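Local coordinates for protein transketolase (Campylobacter jejuni, PDB 3L84) that belongs to the transketolase family of thiamine diphosphate-dependent enzymes, dimeric proteins built from three alpha/beta domains per chain, at residues 55-60 and 141-146. Numbering follows the deposited sequence.
Sequences WLNRDR and LIDHKI
The amide of Asn57 meets Asp143 at both its ends. OD1 accepts the backbone N of Asp143 at 2.9 Å, while ND2 donates to Asp143 OD1 at 2.8 Å, reaching that oxygen from above the carboxylate plane. The two nearly straight bonds fix the rotation of the amide, which reaches across to Asp143 with Asn57 CG anti to N (chi1 -164°) and beside the carbonyl carbon. Asn57 OD1 also lies at the edge of the His144 ring, in its plane and 3.3 Å from CD2. One face of that ring is occupied from 55-60: Arg58 O sits 3.2 Å from His144 CG, and the Arg60 guanidinium stacks flat, centres 4.6 Å apart and planes at 27°. A bend at chi2 (-61°) turns this guanidinium back over residues 56-58 of its own segment, where NH1 and NH2 meet Leu56 O end-on from one face of its carbonyl plane; NH1 also donates to a lone pair of Arg58 O. Both segments lead into neighbouring parallel strands, 60-63, outermost of the sheet within this chain, and 146-151 beside it, in the thiamine diphosphate binding domain. Pairing begins where Arg60 N donates to Lys145 O at 3.0 Å. His144 ND1 shares this acceptor, the oxygen lying in the plane of the imidazole, though ND1 comes from above the carbonyl plane; NE2 bonds to the hydroxyl of Tyr404, whose backbone O receives Arg60 NH2. Just before Arg60, the Asp59 carboxylate spans the segments: OD1 accepts Lys145 N at 2.8 Å from above the carboxylate plane, and OD2 bonds to the backbone N of Lys47. Toward helix 391-404, Leu56 CD2 touches Ile142 CD1 at 4.2 Å, with Tyr404 against both side chains.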
ATOM      1  N   TRP A  55      23.821 -22.165  -4.134  1.00  7.74           N
ATOM      2  CA  TRP A  55      24.589 -22.615  -2.975  1.00  7.67           C
ATOM      3  C   TRP A  55      23.990 -21.982  -1.724  1.00  7.29           C
ATOM      4  O   TRP A  55      23.953 -20.767  -1.586  1.00  7.41           O
ATOM      5  CB  TRP A  55      26.051 -22.223  -3.135  1.00  7.72           C
ATOM      6  CG  TRP A  55      26.889 -22.480  -1.907  1.00  6.96           C
ATOM      7  CD1 TRP A  55      26.731 -23.478  -0.957  1.00  7.55           C
ATOM      8  CD2 TRP A  55      27.989 -21.669  -1.468  1.00  6.66           C
ATOM      9  NE1 TRP A  55      27.683 -23.308   0.014  1.00  7.22           N
ATOM     10  CE2 TRP A  55      28.449 -22.208  -0.260  1.00  5.69           C
ATOM     11  CE3 TRP A  55      28.614 -20.539  -1.994  1.00  6.56           C
ATOM     12  CZ2 TRP A  55      29.521 -21.666   0.449  1.00  7.73           C
ATOM     13  CZ3 TRP A  55      29.674 -19.989  -1.303  1.00  9.03           C
ATOM     14  CH2 TRP A  55      30.125 -20.568  -0.077  1.00  8.68           C
ATOM     15  N   LEU A  56      23.526 -22.821  -0.809  1.00  6.98           N
ATOM     16  CA  LEU A  56      22.690 -22.330   0.298  1.00  6.90           C
ATOM     17  C   LEU A  56      23.400 -21.341   1.213  1.00  6.68           C
ATOM     18  O   LEU A  56      22.745 -20.481   1.788  1.00  7.44           O
ATOM     19  CB  LEU A  56      22.197 -23.515   1.126  1.00  7.65           C
ATOM     20  CG  LEU A  56      21.125 -23.216   2.149  1.00  7.57           C
ATOM     21  CD1 LEU A  56      19.815 -22.764   1.502  1.00 10.41           C
ATOM     22  CD2 LEU A  56      20.868 -24.485   2.961  1.00 11.47           C
ATOM     23  N   ASN A  57      24.710 -21.488   1.388  1.00  6.13           N
ATOM     24  CA  ASN A  57      25.464 -20.658   2.318  1.00  5.75           C
ATOM     25  C   ASN A  57      26.228 -19.527   1.629  1.00  6.24           C
ATOM     26  O   ASN A  57      27.142 -18.973   2.220  1.00  6.70           O
ATOM     27  CB  ASN A  57      26.386 -21.492   3.226  1.00  6.58           C
ATOM     28  CG  ASN A  57      26.872 -20.713   4.449  1.00  6.12           C
ATOM     29  OD1 ASN A  57      26.118 -20.004   5.079  1.00  6.84           O
ATOM     30  ND2 ASN A  57      28.166 -20.842   4.780  1.00  6.79           N
ATOM     31  N   ARG A  58      25.860 -19.205   0.408  1.00  6.21           N
ATOM     32  CA  ARG A  58      26.407 -18.029  -0.260  1.00  5.97           C
ATOM     33  C   ARG A  58      26.027 -16.739   0.465  1.00  6.71           C
ATOM     34  O   ARG A  58      24.956 -16.637   1.067  1.00  7.06           O
ATOM     35  CB  ARG A  58      25.904 -17.941  -1.696  1.00  7.15           C
ATOM     36  CG  ARG A  58      24.445 -17.615  -1.825  1.00  6.46           C
ATOM     37  CD  ARG A  58      23.942 -17.839  -3.224  1.00  6.36           C
ATOM     38  NE  ARG A  58      22.552 -17.406  -3.399  1.00  7.51           N
ATOM     39  CZ  ARG A  58      21.531 -18.212  -3.179  1.00  7.93           C
ATOM     40  NH1 ARG A  58      21.689 -19.432  -2.710  1.00  7.57           N
ATOM     41  NH2 ARG A  58      20.296 -17.813  -3.411  1.00  8.98           N
ATOM     42  N   ASP A  59      26.876 -15.723   0.391  1.00  5.76           N
ATOM     43  CA  ASP A  59      26.417 -14.386   0.735  1.00  6.32           C
ATOM     44  C   ASP A  59      25.293 -13.976  -0.224  1.00  6.81           C
ATOM     45  O   ASP A  59      25.329 -14.313  -1.407  1.00  8.48           O
ATOM     46  CB  ASP A  59      27.528 -13.364   0.611  1.00  6.95           C
ATOM     47  CG  ASP A  59      28.611 -13.509   1.643  1.00  7.89           C
ATOM     48  OD1 ASP A  59      28.429 -14.157   2.710  1.00  7.22           O
ATOM     49  OD2 ASP A  59      29.725 -12.977   1.404  1.00  8.69           O
ATOM     50  N   ARG A  60      24.316 -13.249   0.287  1.00  7.56           N
ATOM     51  CA  ARG A  60      23.185 -12.767  -0.510  1.00  8.07           C
ATOM     52  C   ARG A  60      23.419 -11.270  -0.781  1.00  7.99           C
ATOM     53  O   ARG A  60      23.487 -10.482   0.151  1.00  9.28           O
ATOM     54  CB  ARG A  60      21.821 -12.973   0.186  1.00  9.27           C
ATOM     55  CG  ARG A  60      21.475 -14.377   0.752  1.00 11.98           C
ATOM     56  CD  ARG A  60      21.450 -15.383  -0.329  1.00 11.65           C
ATOM     57  NE  ARG A  60      20.699 -16.622  -0.021  1.00  8.82           N
ATOM     58  CZ  ARG A  60      21.170 -17.679   0.649  1.00  7.33           C
ATOM     59  NH1 ARG A  60      22.380 -17.654   1.194  1.00  7.15           N
ATOM     60  NH2 ARG A  60      20.457 -18.804   0.756  1.00  7.41           N
ATOM     61  N   LEU A 141      27.024 -24.683   9.443  1.00  9.73           N
ATOM     62  CA  LEU A 141      26.508 -24.752   8.079  1.00  8.89           C
ATOM     63  C   LEU A 141      25.962 -23.418   7.552  1.00  8.70           C
ATOM     64  O   LEU A 141      25.879 -23.204   6.338  1.00  9.35           O
ATOM     65  CB  LEU A 141      25.406 -25.803   7.975  1.00  9.35           C
ATOM     66  CG  LEU A 141      25.850 -27.248   8.161  1.00  8.76           C
ATOM     67  CD1 LEU A 141      24.678 -28.217   7.935  1.00  9.79           C
ATOM     68  CD2 LEU A 141      27.058 -27.584   7.268  1.00 12.05           C
ATOM     69  N   ILE A 142      25.509 -22.527   8.432  1.00  8.74           N
ATOM     70  CA  ILE A 142      24.953 -21.248   7.995  1.00  8.54           C
ATOM     71  C   ILE A 142      25.676 -20.122   8.693  1.00  9.07           C
ATOM     72  O   ILE A 142      25.603 -19.988   9.915  1.00  9.87           O
ATOM     73  CB  ILE A 142      23.448 -21.140   8.243  1.00  8.54           C
ATOM     74  CG1 ILE A 142      22.701 -22.248   7.489  1.00  8.89           C
ATOM     75  CG2 ILE A 142      22.931 -19.747   7.826  1.00  9.68           C
ATOM     76  CD1 ILE A 142      22.636 -22.111   5.962  1.00  9.71           C
ATOM     77  N   ASP A 143      26.434 -19.357   7.924  1.00  8.10           N
ATOM     78  CA  ASP A 143      27.293 -18.295   8.502  1.00  9.84           C
ATOM     79  C   ASP A 143      27.543 -17.087   7.583  1.00 10.29           C
ATOM     80  O   ASP A 143      28.411 -16.269   7.844  1.00 12.71           O
ATOM     81  CB  ASP A 143      28.584 -18.864   9.040  1.00 10.85           C
ATOM     82  CG  ASP A 143      29.493 -19.342   7.963  1.00 13.27           C
ATOM     83  OD1 ASP A 143      29.175 -19.150   6.762  1.00 15.66           O
ATOM     84  OD2 ASP A 143      30.561 -19.927   8.303  1.00 17.35           O
ATOM     85  N   HIS A 144      26.732 -16.925   6.577  1.00  9.11           N
ATOM     86  CA  HIS A 144      27.019 -15.992   5.491  1.00  7.72           C
ATOM     87  C   HIS A 144      26.479 -14.592   5.846  1.00  7.87           C
ATOM     88  O   HIS A 144      25.799 -14.379   6.861  1.00  9.79           O
ATOM     89  CB  HIS A 144      26.365 -16.519   4.214  1.00  8.17           C
ATOM     90  CG  HIS A 144      24.881 -16.554   4.278  1.00  7.00           C
ATOM     91  ND1 HIS A 144      24.088 -15.449   4.027  1.00  7.57           N
ATOM     92  CD2 HIS A 144      24.028 -17.548   4.630  1.00  8.15           C
ATOM     93  CE1 HIS A 144      22.818 -15.790   4.158  1.00  7.39           C
ATOM     94  NE2 HIS A 144      22.749 -17.058   4.535  1.00  8.22           N
ATOM     95  N   LYS A 145      26.831 -13.636   5.005  1.00  6.54           N
ATOM     96  CA  LYS A 145      26.353 -12.255   5.125  1.00  7.59           C
ATOM     97  C   LYS A 145      25.232 -11.969   4.150  1.00  7.07           C
ATOM     98  O   LYS A 145      24.991 -12.727   3.198  1.00  7.74           O
ATOM     99  CB  LYS A 145      27.514 -11.294   4.887  1.00  8.15           C
ATOM    100  CG  LYS A 145      28.644 -11.432   5.888  1.00  9.22           C
ATOM    101  CD  LYS A 145      28.269 -11.016   7.305  1.00 10.17           C
ATOM    102  CE  LYS A 145      29.437 -11.174   8.293  1.00 10.59           C
ATOM    103  NZ  LYS A 145      28.982 -10.845   9.657  1.00 12.84           N
ATOM    104  N   ILE A 146      24.569 -10.838   4.388  1.00  7.10           N
ATOM    105  CA  ILE A 146      23.566 -10.254   3.498  1.00  7.70           C
ATOM    106  C   ILE A 146      23.979  -8.823   3.275  1.00  7.75           C
ATOM    107  O   ILE A 146      24.093  -8.048   4.248  1.00  8.73           O
ATOM    108  CB  ILE A 146      22.155 -10.301   4.078  1.00  7.86           C
ATOM    109  CG1 ILE A 146      21.700 -11.756   4.359  1.00  8.66           C
ATOM    110  CG2 ILE A 146      21.188  -9.604   3.110  1.00  8.46           C
ATOM    111  CD1 ILE A 146      22.231 -12.463   5.580  1.00  9.75           C
TER